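Local coordinates for protein fructokinase (Xylella fastidiosa Temecula1, PDB 3LJS) that probably phosphorylates fructose at the expense of ATP, as a fructokinase of the PfkB family with a ribokinase-like fold, at residues Val236-Arg241 with His287-Ile292; Gln274-Ala279 with Ile283-Asp288; Ala47-Ala52 with Met268-Ala273. One frame throughout, in Å; residues are numbered along the deposited sequence.

Interaction 1 (Val236-Arg241 with His287-Ile292); sequences VHWYTR and HDPESI
The indole of Trp238 presents one face to Ile292, whose CG2 methyl sits 3.7 Å from the centroid of the five-membered ring and only 10° off the ring normal, a CH-pi contact squarely over that face. The six-membered half is met by other carbons: Ile292 CD1 lies 3.7 Å from Trp238 CZ3, while the Pro289 ring comes in obliquely at the far corner, with its CB 4.1 Å from Trp238 CH2. The two branches of Ile292 are thus split between the two rings of the indole. CG1 runs beside the backbone N (chi1 -65°) and the chain continues extended, so CD1 reaches the six-membered ring while CG2, anti to the backbone N, sits over the five-membered one. Trp238 CG stands between its own backbone N and carbonyl carbon (chi1 62°), a setting that brings the indole out toward the helix. Strand 237-240 belongs to the antiparallel end of the large central sheet of this ribokinase-like kinase, pairing with strands 226-230 and 244-246, and helix 289-305 begins against it here. Two residues on, Thr240 CG2 reaches tip to tip toward Ile292 CD1, 3.8 Å away; its OG1 turns instead to backbone N-H groups of Thr242 and Ala243. The helix start is capped by Asp288: OD1 accepts a weak bond from Glu290 N at 3.3 Å, and OD2 takes Ser291 OG at 2.6 Å, with the hydroxyl above the carboxylate plane. Phe285 from helix 281-286 also packs on Ile292, and Leu228 of the neighbouring strand touches Trp238.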
loop_
_atom_site.group_PDB
_atom_site.type_symbol
_atom_site.label_atom_id
_atom_site.label_comp_id
_atom_site.label_asym_id
_atom_site.label_seq_id
_atom_site.Cartn_x
_atom_site.Cartn_y
_atom_site.Cartn_z
ATOM N N VAL B 236 0.337 -26.047 -24.142
ATOM C CA VAL B 236 0.574 -26.672 -22.845
ATOM C C VAL B 236 0.871 -28.162 -22.992
ATOM O O VAL B 236 0.164 -28.882 -23.698
ATOM C CB VAL B 236 -0.640 -26.489 -21.906
ATOM C CG1 VAL B 236 -0.395 -27.204 -20.586
ATOM C CG2 VAL B 236 -0.884 -25.005 -21.663
ATOM N N HIS B 237 1.936 -28.611 -22.338
ATOM C CA HIS B 237 2.325 -30.013 -22.377
ATOM C C HIS B 237 1.910 -30.676 -21.073
ATOM O O HIS B 237 1.986 -30.058 -20.009
ATOM C CB HIS B 237 3.842 -30.155 -22.537
ATOM C CG HIS B 237 4.371 -29.624 -23.832
ATOM N ND1 HIS B 237 4.296 -28.292 -24.178
ATOM C CD2 HIS B 237 4.986 -30.247 -24.866
ATOM C CE1 HIS B 237 4.842 -28.116 -25.369
ATOM N NE2 HIS B 237 5.268 -29.288 -25.809
ATOM N N TRP B 238 1.464 -31.925 -21.152
ATOM C CA TRP B 238 1.080 -32.656 -19.953
ATOM C C TRP B 238 1.922 -33.921 -19.858
ATOM O O TRP B 238 2.343 -34.472 -20.875
ATOM C CB TRP B 238 -0.412 -33.014 -19.968
ATOM C CG TRP B 238 -0.839 -33.915 -21.097
ATOM C CD1 TRP B 238 -1.406 -33.536 -22.279
ATOM C CD2 TRP B 238 -0.757 -35.343 -21.130
ATOM N NE1 TRP B 238 -1.687 -34.642 -23.047
ATOM C CE2 TRP B 238 -1.295 -35.765 -22.366
ATOM C CE3 TRP B 238 -0.278 -36.310 -20.236
ATOM C CZ2 TRP B 238 -1.371 -37.117 -22.730
ATOM C CZ3 TRP B 238 -0.354 -37.656 -20.599
ATOM C CH2 TRP B 238 -0.895 -38.042 -21.836
ATOM N N TYR B 239 2.178 -34.361 -18.630
ATOM C CA TYR B 239 2.975 -35.557 -18.370
ATOM C C TYR B 239 2.364 -36.343 -17.216
ATOM O O TYR B 239 1.858 -35.755 -16.259
ATOM C CB TYR B 239 4.396 -35.180 -17.948
ATOM C CG TYR B 239 5.156 -34.311 -18.918
ATOM C CD1 TYR B 239 5.975 -34.874 -19.897
ATOM C CD2 TYR B 239 5.062 -32.922 -18.853
ATOM C CE1 TYR B 239 6.688 -34.067 -20.788
ATOM C CE2 TYR B 239 5.765 -32.109 -19.736
ATOM C CZ TYR B 239 6.572 -32.687 -20.699
ATOM O OH TYR B 239 7.255 -31.878 -21.573
ATOM N N THR B 240 2.414 -37.667 -17.317
ATOM C CA THR B 240 1.941 -38.548 -16.251
ATOM C C THR B 240 3.084 -39.535 -16.103
ATOM O O THR B 240 4.058 -39.465 -16.855
ATOM C CB THR B 240 0.662 -39.330 -16.630
ATOM O OG1 THR B 240 0.935 -40.186 -17.746
ATOM C CG2 THR B 240 -0.467 -38.376 -16.972
ATOM N N ARG B 241 2.989 -40.455 -15.153
ATOM C CA ARG B 241 4.072 -41.417 -14.986
ATOM C C ARG B 241 4.121 -42.450 -16.109
ATOM O O ARG B 241 5.070 -43.221 -16.195
ATOM C CB ARG B 241 3.956 -42.123 -13.631
ATOM C CG ARG B 241 4.020 -41.155 -12.465
ATOM C CD ARG B 241 3.976 -41.851 -11.115
ATOM N NE ARG B 241 3.938 -40.858 -10.047
ATOM C CZ ARG B 241 4.275 -41.092 -8.783
ATOM N NH1 ARG B 241 4.683 -42.302 -8.413
ATOM N NH2 ARG B 241 4.202 -40.110 -7.887
ATOM N N HIS B 287 -4.284 -42.414 -16.359
ATOM C CA HIS B 287 -3.950 -43.572 -17.180
ATOM C C HIS B 287 -4.725 -43.537 -18.497
ATOM O O HIS B 287 -4.586 -44.438 -19.321
ATOM C CB HIS B 287 -4.281 -44.874 -16.441
ATOM C CG HIS B 287 -3.417 -45.128 -15.244
ATOM N ND1 HIS B 287 -3.718 -46.087 -14.302
ATOM C CD2 HIS B 287 -2.259 -44.555 -14.841
ATOM C CE1 HIS B 287 -2.782 -46.091 -13.368
ATOM N NE2 HIS B 287 -1.885 -45.173 -13.671
ATOM N N ASP B 288 -5.517 -42.489 -18.702
ATOM C CA ASP B 288 -6.328 -42.391 -19.915
ATOM C C ASP B 288 -6.149 -41.086 -20.701
ATOM O O ASP B 288 -6.901 -40.132 -20.523
ATOM C CB ASP B 288 -7.795 -42.589 -19.533
ATOM C CG ASP B 288 -8.716 -42.566 -20.723
ATOM O OD1 ASP B 288 -8.235 -42.766 -21.862
ATOM O OD2 ASP B 288 -9.930 -42.360 -20.511
ATOM N N PRO B 289 -5.157 -41.047 -21.605
ATOM C CA PRO B 289 -4.851 -39.875 -22.432
ATOM C C PRO B 289 -6.061 -39.256 -23.123
ATOM O O PRO B 289 -6.105 -38.042 -23.337
ATOM C CB PRO B 289 -3.825 -40.417 -23.425
ATOM C CG PRO B 289 -3.097 -41.441 -22.609
ATOM C CD PRO B 289 -4.244 -42.158 -21.923
ATOM N N GLU B 290 -7.041 -40.086 -23.473
ATOM C CA GLU B 290 -8.246 -39.595 -24.126
ATOM C C GLU B 290 -9.015 -38.649 -23.191
ATOM O O GLU B 290 -9.493 -37.597 -23.618
ATOM C CB GLU B 290 -9.120 -40.778 -24.561
ATOM C CG GLU B 290 -10.421 -40.379 -25.231
ATOM C CD GLU B 290 -11.056 -41.522 -26.012
ATOM O OE1 GLU B 290 -11.298 -42.606 -25.428
ATOM O OE2 GLU B 290 -11.316 -41.329 -27.220
ATOM N N SER B 291 -9.132 -39.019 -21.917
ATOM C CA SER B 291 -9.816 -38.169 -20.949
ATOM C C SER B 291 -8.952 -36.943 -20.635
ATOM O O SER B 291 -9.463 -35.834 -20.487
ATOM C CB SER B 291 -10.093 -38.934 -19.654
ATOM O OG SER B 291 -10.970 -40.024 -19.887
ATOM N N ILE B 292 -7.642 -37.150 -20.525
ATOM C CA ILE B 292 -6.728 -36.051 -20.231
ATOM C C ILE B 292 -6.873 -34.957 -21.288
ATOM O O ILE B 292 -7.066 -33.789 -20.958
ATOM C CB ILE B 292 -5.260 -36.534 -20.193
ATOM C CG1 ILE B 292 -5.067 -37.516 -19.031
ATOM C CG2 ILE B 292 -4.308 -35.331 -20.037
ATOM C CD1 ILE B 292 -3.676 -38.132 -18.966
#

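Interaction 2 (Gln274-Ala279 with Ile283-Asp288); sequences QQFDDA and IDFCHD
Just past Phe285, whose ring meets Phe276 across this contact, His287 N is shared by two carbonyls, held at 3.0 Å by Asp284 O and more weakly by Ile283 O. That same Ile283 O sits over the centre of the His287 imidazole, 3.3 Å above its plane, so the side chain folds back across the end of the helix. Phe285 offers its own carbonyl O to Asp288 N at 3.0 Å, another of the bonds that finish helix 281-286. The contact proper is aromatic and carries no hydrogen bond. Phe276 presents an edge, CZ and CE1, to the face of Phe285 in an offset edge-to-face pair, with centroids 5.5 Å apart and planes at 65°. The closest approach is Phe276 CZ to Phe285 CG, 3.7 Å, and CZ lies equally near Phe285 CB; the edge therefore rests over the root of the other ring and its methylene rather than over its middle. Phe285 holds CG opposite its backbone nitrogen (chi1 173°), which extends the ring from the helix to meet the incoming edge. Phe276 is the first residue to leave helical backbone angles after helix 262-275, and its carbonyl O is bonded by Lys5 NZ. Phe272 meets both rings, lying at a small angle to that of Phe276 and edge-to-face with that of Phe285, and Ile162 of strand 162-166 touches Phe276. Two successive helices, 262-275 and 281-286, joined by a short connection, thus pack through an aromatic cluster beside the central sheet of a ribokinase-like fold.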
loop_
_atom_site.group_PDB
_atom_site.type_symbol
_atom_site.label_atom_id
_atom_site.label_comp_id
_atom_site.label_asym_id
_atom_site.label_seq_id
_atom_site.Cartn_x
_atom_site.Cartn_y
_atom_site.Cartn_z
ATOM N N GLN B 274 -16.312 -32.248 -11.204
ATOM C CA GLN B 274 -17.547 -32.699 -11.840
ATOM C C GLN B 274 -17.476 -34.180 -12.227
ATOM O O GLN B 274 -18.431 -34.931 -12.034
ATOM C CB GLN B 274 -17.835 -31.880 -13.107
ATOM C CG GLN B 274 -18.216 -30.417 -12.883
ATOM C CD GLN B 274 -19.552 -30.248 -12.164
ATOM O OE1 GLN B 274 -20.549 -30.875 -12.525
ATOM N NE2 GLN B 274 -19.576 -29.390 -11.150
ATOM N N GLN B 275 -16.332 -34.597 -12.760
ATOM C CA GLN B 275 -16.154 -35.966 -13.232
ATOM C C GLN B 275 -15.658 -37.031 -12.254
ATOM O O GLN B 275 -15.977 -38.208 -12.421
ATOM C CB GLN B 275 -15.238 -35.953 -14.461
ATOM C CG GLN B 275 -15.716 -35.016 -15.560
ATOM C CD GLN B 275 -14.830 -35.054 -16.785
ATOM O OE1 GLN B 275 -13.604 -34.963 -16.681
ATOM N NE2 GLN B 275 -15.444 -35.183 -17.957
ATOM N N PHE B 276 -14.883 -36.642 -11.247
ATOM C CA PHE B 276 -14.358 -37.623 -10.294
ATOM C C PHE B 276 -15.309 -37.932 -9.138
ATOM O O PHE B 276 -15.865 -37.021 -8.527
ATOM C CB PHE B 276 -13.027 -37.142 -9.702
ATOM C CG PHE B 276 -11.948 -36.880 -10.719
ATOM C CD1 PHE B 276 -12.028 -37.398 -12.008
ATOM C CD2 PHE B 276 -10.820 -36.139 -10.367
ATOM C CE1 PHE B 276 -11.002 -37.184 -12.928
ATOM C CE2 PHE B 276 -9.788 -35.919 -11.278
ATOM C CZ PHE B 276 -9.877 -36.442 -12.560
ATOM N N ASP B 277 -15.495 -39.217 -8.832
ATOM C CA ASP B 277 -16.362 -39.598 -7.713
ATOM C C ASP B 277 -15.588 -39.320 -6.437
ATOM O O ASP B 277 -16.159 -38.945 -5.415
ATOM C CB ASP B 277 -16.707 -41.093 -7.730
ATOM C CG ASP B 277 -17.525 -41.499 -8.936
ATOM O OD1 ASP B 277 -18.384 -40.705 -9.374
ATOM O OD2 ASP B 277 -17.315 -42.629 -9.432
ATOM N N ASP B 278 -14.278 -39.523 -6.508
ATOM C CA ASP B 278 -13.400 -39.314 -5.369
ATOM C C ASP B 278 -11.969 -39.060 -5.831
ATOM O O ASP B 278 -11.677 -39.057 -7.030
ATOM C CB ASP B 278 -13.431 -40.533 -4.439
ATOM C CG ASP B 278 -13.197 -41.848 -5.180
ATOM O OD1 ASP B 278 -12.390 -41.877 -6.136
ATOM O OD2 ASP B 278 -13.813 -42.863 -4.791
ATOM N N ALA B 279 -11.079 -38.861 -4.866
ATOM C CA ALA B 279 -9.678 -38.588 -5.150
ATOM C C ALA B 279 -9.003 -39.704 -5.934
ATOM O O ALA B 279 -8.159 -39.445 -6.793
ATOM C CB ALA B 279 -8.924 -38.349 -3.845
ATOM N N ILE B 283 -6.189 -41.242 -10.507
ATOM C CA ILE B 283 -5.283 -42.270 -11.008
ATOM C C ILE B 283 -5.762 -42.843 -12.341
ATOM O O ILE B 283 -4.985 -42.951 -13.294
ATOM C CB ILE B 283 -5.118 -43.410 -9.977
ATOM C CG1 ILE B 283 -4.611 -42.836 -8.652
ATOM C CG2 ILE B 283 -4.130 -44.443 -10.489
ATOM C CD1 ILE B 283 -3.289 -42.083 -8.773
ATOM N N ASP B 284 -7.039 -43.202 -12.413
ATOM C CA ASP B 284 -7.599 -43.743 -13.643
ATOM C C ASP B 284 -7.522 -42.689 -14.734
ATOM O O ASP B 284 -7.205 -42.985 -15.883
ATOM C CB ASP B 284 -9.053 -44.159 -13.425
ATOM C CG ASP B 284 -9.196 -45.181 -12.318
ATOM O OD1 ASP B 284 -8.514 -46.226 -12.391
ATOM O OD2 ASP B 284 -9.982 -44.936 -11.375
ATOM N N PHE B 285 -7.824 -41.451 -14.366
ATOM C CA PHE B 285 -7.773 -40.341 -15.302
ATOM C C PHE B 285 -6.367 -40.228 -15.896
ATOM O O PHE B 285 -6.201 -40.092 -17.107
ATOM C CB PHE B 285 -8.135 -39.049 -14.567
ATOM C CG PHE B 285 -7.955 -37.808 -15.387
ATOM C CD1 PHE B 285 -8.930 -37.409 -16.298
ATOM C CD2 PHE B 285 -6.819 -37.018 -15.228
ATOM C CE1 PHE B 285 -8.778 -36.235 -17.039
ATOM C CE2 PHE B 285 -6.654 -35.842 -15.962
ATOM C CZ PHE B 285 -7.638 -35.450 -16.871
ATOM N N CYS B 286 -5.355 -40.285 -15.036
ATOM C CA CYS B 286 -3.978 -40.169 -15.487
ATOM C C CYS B 286 -3.524 -41.322 -16.366
ATOM O O CYS B 286 -2.501 -41.220 -17.046
ATOM C CB CYS B 286 -3.048 -40.023 -14.287
ATOM S SG CYS B 286 -3.260 -38.441 -13.456
ATOM N N HIS B 287 -4.284 -42.414 -16.359
ATOM C CA HIS B 287 -3.950 -43.572 -17.180
ATOM C C HIS B 287 -4.725 -43.537 -18.497
ATOM O O HIS B 287 -4.586 -44.438 -19.321
ATOM C CB HIS B 287 -4.281 -44.874 -16.441
ATOM C CG HIS B 287 -3.417 -45.128 -15.244
ATOM N ND1 HIS B 287 -3.718 -46.087 -14.302
ATOM C CD2 HIS B 287 -2.259 -44.555 -14.841
ATOM C CE1 HIS B 287 -2.782 -46.091 -13.368
ATOM N NE2 HIS B 287 -1.885 -45.173 -13.671
ATOM N N ASP B 288 -5.517 -42.489 -18.702
ATOM C CA ASP B 288 -6.328 -42.391 -19.915
ATOM C C ASP B 288 -6.149 -41.086 -20.701
ATOM O O ASP B 288 -6.901 -40.132 -20.523
ATOM C CB ASP B 288 -7.795 -42.589 -19.533
ATOM C CG ASP B 288 -8.716 -42.566 -20.723
ATOM O OD1 ASP B 288 -8.235 -42.766 -21.862
ATOM O OD2 ASP B 288 -9.930 -42.360 -20.511
#

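Interaction 3 (Ala47-Ala52 with Met268-Ala273); sequences ARLGGA and MLYTFA
Leu49 and Tyr270 join two helices, 38-49 and 262-275, that pack side by side against the central sheet of the ribokinase-like fold, and they do so where the first helix ends in a Schellman motif. The apolar part is a lid of Leu49 over one face of the phenol ring. Leu49 CB stands 3.8 Å from the ring centroid, 15° off the normal, a CH-pi contact displaced toward the CD1-CE1 side, and CD1 of the same leucine lies 3.6 Å from Tyr270 CG at the root of the ring. Tyr270 CG lies roughly anti to the backbone nitrogen (chi1 163°), which carries the ring out from the helix and under this lid.

Backbone packing comes at the ring's edge. Gly50, with phi at 100°, turns the chain out of its helix, and Gly51 then passes close by: its N is 3.6 Å from Tyr270 CE1 and its CA lies near the ring plane. With no side chain at Gly51 to hold the two apart, the CA atoms of Gly51 and Tyr270 come to 6.0 Å. The chain goes on into strand 53-60, and Ala52 already shares a backbone hydrogen bond with Ile7 of strand 6-10, the strand on which Leu269 and Ala273 of the other helix also rest.

The polar link is through solvent. One water, lying in the plane of the phenol, donates to Leu49 O at 3.0 Å and is hydrogen-bonded to Tyr270 OH at 2.6 Å.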
loop_
_atom_site.group_PDB
_atom_site.type_symbol
_atom_site.label_atom_id
_atom_site.label_comp_id
_atom_site.label_asym_id
_atom_site.label_seq_id
_atom_site.Cartn_x
_atom_site.Cartn_y
_atom_site.Cartn_z
ATOM N N ALA B 47 -16.279 -20.769 -9.530
ATOM C CA ALA B 47 -17.628 -20.351 -9.155
ATOM C C ALA B 47 -18.440 -19.888 -10.365
ATOM O O ALA B 47 -19.641 -20.128 -10.447
ATOM C CB ALA B 47 -17.555 -19.236 -8.124
ATOM N N ARG B 48 -17.779 -19.227 -11.304
ATOM C CA ARG B 48 -18.457 -18.737 -12.495
ATOM C C ARG B 48 -18.985 -19.912 -13.331
ATOM O O ARG B 48 -20.023 -19.801 -13.988
ATOM C CB ARG B 48 -17.487 -17.883 -13.314
ATOM C CG ARG B 48 -18.105 -17.146 -14.489
ATOM C CD ARG B 48 -19.114 -16.101 -14.041
ATOM N NE ARG B 48 -19.504 -15.242 -15.159
ATOM C CZ ARG B 48 -20.676 -14.623 -15.253
ATOM N NH1 ARG B 48 -21.581 -14.767 -14.294
ATOM N NH2 ARG B 48 -20.942 -13.859 -16.303
ATOM N N LEU B 49 -18.272 -21.035 -13.294
ATOM C CA LEU B 49 -18.668 -22.226 -14.040
ATOM C C LEU B 49 -19.764 -23.013 -13.317
ATOM O O LEU B 49 -20.354 -23.928 -13.888
ATOM C CB LEU B 49 -17.457 -23.135 -14.262
ATOM C CG LEU B 49 -16.312 -22.542 -15.089
ATOM C CD1 LEU B 49 -15.087 -23.451 -14.991
ATOM C CD2 LEU B 49 -16.752 -22.389 -16.537
ATOM N N GLY B 50 -20.020 -22.663 -12.060
ATOM C CA GLY B 50 -21.049 -23.348 -11.295
ATOM C C GLY B 50 -20.550 -24.404 -10.328
ATOM O O GLY B 50 -21.343 -25.114 -9.716
ATOM N N GLY B 51 -19.237 -24.513 -10.169
ATOM C CA GLY B 51 -18.701 -25.512 -9.258
ATOM C C GLY B 51 -18.750 -25.085 -7.802
ATOM O O GLY B 51 -18.793 -23.891 -7.503
ATOM N N ALA B 52 -18.755 -26.055 -6.893
ATOM C CA ALA B 52 -18.771 -25.755 -5.463
ATOM C C ALA B 52 -17.337 -25.382 -5.107
ATOM O O ALA B 52 -16.426 -26.192 -5.266
ATOM C CB ALA B 52 -19.217 -26.987 -4.666
HETATM N N MSE B 268 -9.770 -26.500 -15.212
HETATM C CA MSE B 268 -9.315 -27.867 -14.989
HETATM C C MSE B 268 -9.866 -28.470 -13.695
HETATM O O MSE B 268 -10.428 -29.568 -13.707
HETATM C CB MSE B 268 -7.781 -27.908 -14.959
HETATM C CG MSE B 268 -7.200 -29.272 -14.618
HETATM SE SE MSE B 268 -5.250 -29.248 -14.598
HETATM C CE MSE B 268 -4.988 -28.259 -12.953
ATOM N N LEU B 269 -9.695 -27.766 -12.579
ATOM C CA LEU B 269 -10.179 -28.275 -11.300
ATOM C C LEU B 269 -11.702 -28.411 -11.308
ATOM O O LEU B 269 -12.248 -29.358 -10.743
ATOM C CB LEU B 269 -9.719 -27.367 -10.156
ATOM C CG LEU B 269 -8.190 -27.201 -10.041
ATOM C CD1 LEU B 269 -7.853 -26.361 -8.807
ATOM C CD2 LEU B 269 -7.524 -28.572 -9.935
ATOM N N TYR B 270 -12.383 -27.468 -11.955
ATOM C CA TYR B 270 -13.838 -27.526 -12.052
ATOM C C TYR B 270 -14.252 -28.853 -12.694
ATOM O O TYR B 270 -15.151 -29.538 -12.201
ATOM C CB TYR B 270 -14.378 -26.375 -12.911
ATOM C CG TYR B 270 -15.805 -26.601 -13.380
ATOM C CD1 TYR B 270 -16.894 -26.355 -12.537
ATOM C CD2 TYR B 270 -16.060 -27.129 -14.643
ATOM C CE1 TYR B 270 -18.206 -26.640 -12.949
ATOM C CE2 TYR B 270 -17.357 -27.418 -15.062
ATOM C CZ TYR B 270 -18.424 -27.175 -14.214
ATOM O OH TYR B 270 -19.699 -27.494 -14.638
ATOM N N THR B 271 -13.596 -29.206 -13.797
ATOM C CA THR B 271 -13.922 -30.441 -14.501
ATOM C C THR B 271 -13.612 -31.672 -13.663
ATOM O O THR B 271 -14.394 -32.629 -13.653
ATOM C CB THR B 271 -13.184 -30.532 -15.853
ATOM O OG1 THR B 271 -13.477 -29.365 -16.634
ATOM C CG2 THR B 271 -13.657 -31.746 -16.626
ATOM N N PHE B 272 -12.481 -31.649 -12.955
ATOM C CA PHE B 272 -12.088 -32.760 -12.090
ATOM C C PHE B 272 -13.199 -33.037 -11.075
ATOM O O PHE B 272 -13.617 -34.180 -10.886
ATOM C CB PHE B 272 -10.818 -32.431 -11.289
ATOM C CG PHE B 272 -9.535 -32.484 -12.077
ATOM C CD1 PHE B 272 -9.503 -32.943 -13.389
ATOM C CD2 PHE B 272 -8.343 -32.075 -11.486
ATOM C CE1 PHE B 272 -8.298 -32.994 -14.098
ATOM C CE2 PHE B 272 -7.139 -32.123 -12.184
ATOM C CZ PHE B 272 -7.114 -32.583 -13.491
ATOM N N ALA B 273 -13.656 -31.979 -10.415
ATOM C CA ALA B 273 -14.689 -32.096 -9.396
ATOM C C ALA B 273 -16.009 -32.603 -9.959
ATOM O O ALA B 273 -16.748 -33.302 -9.268
ATOM C CB ALA B 273 -14.890 -30.753 -8.701
HETATM O O HOH W 1 -21.675 -26.495 -13.196
#

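In the fold
From the N terminus, the chain first lays down 47-52 after helix 38-49, then runs through most of the central sheet to strand 237-240. Helix 262-275, which starts just after ATP-binding Gly261, returns to 47-52 and closes the long loop of interaction 3. Interaction 2 follows in series on the same helix, closing a very short loop across the turn into helix 281-286. Interaction 1 closes last; its loop takes in that of interaction 2, the two ending on the same stretch with His287 and Asp288 in common, and it crosses interaction 3. Interaction 2 touches both others, which do not meet; together they join helices 38-49, 262-275, 281-286 and 289-305 to strand 237-240.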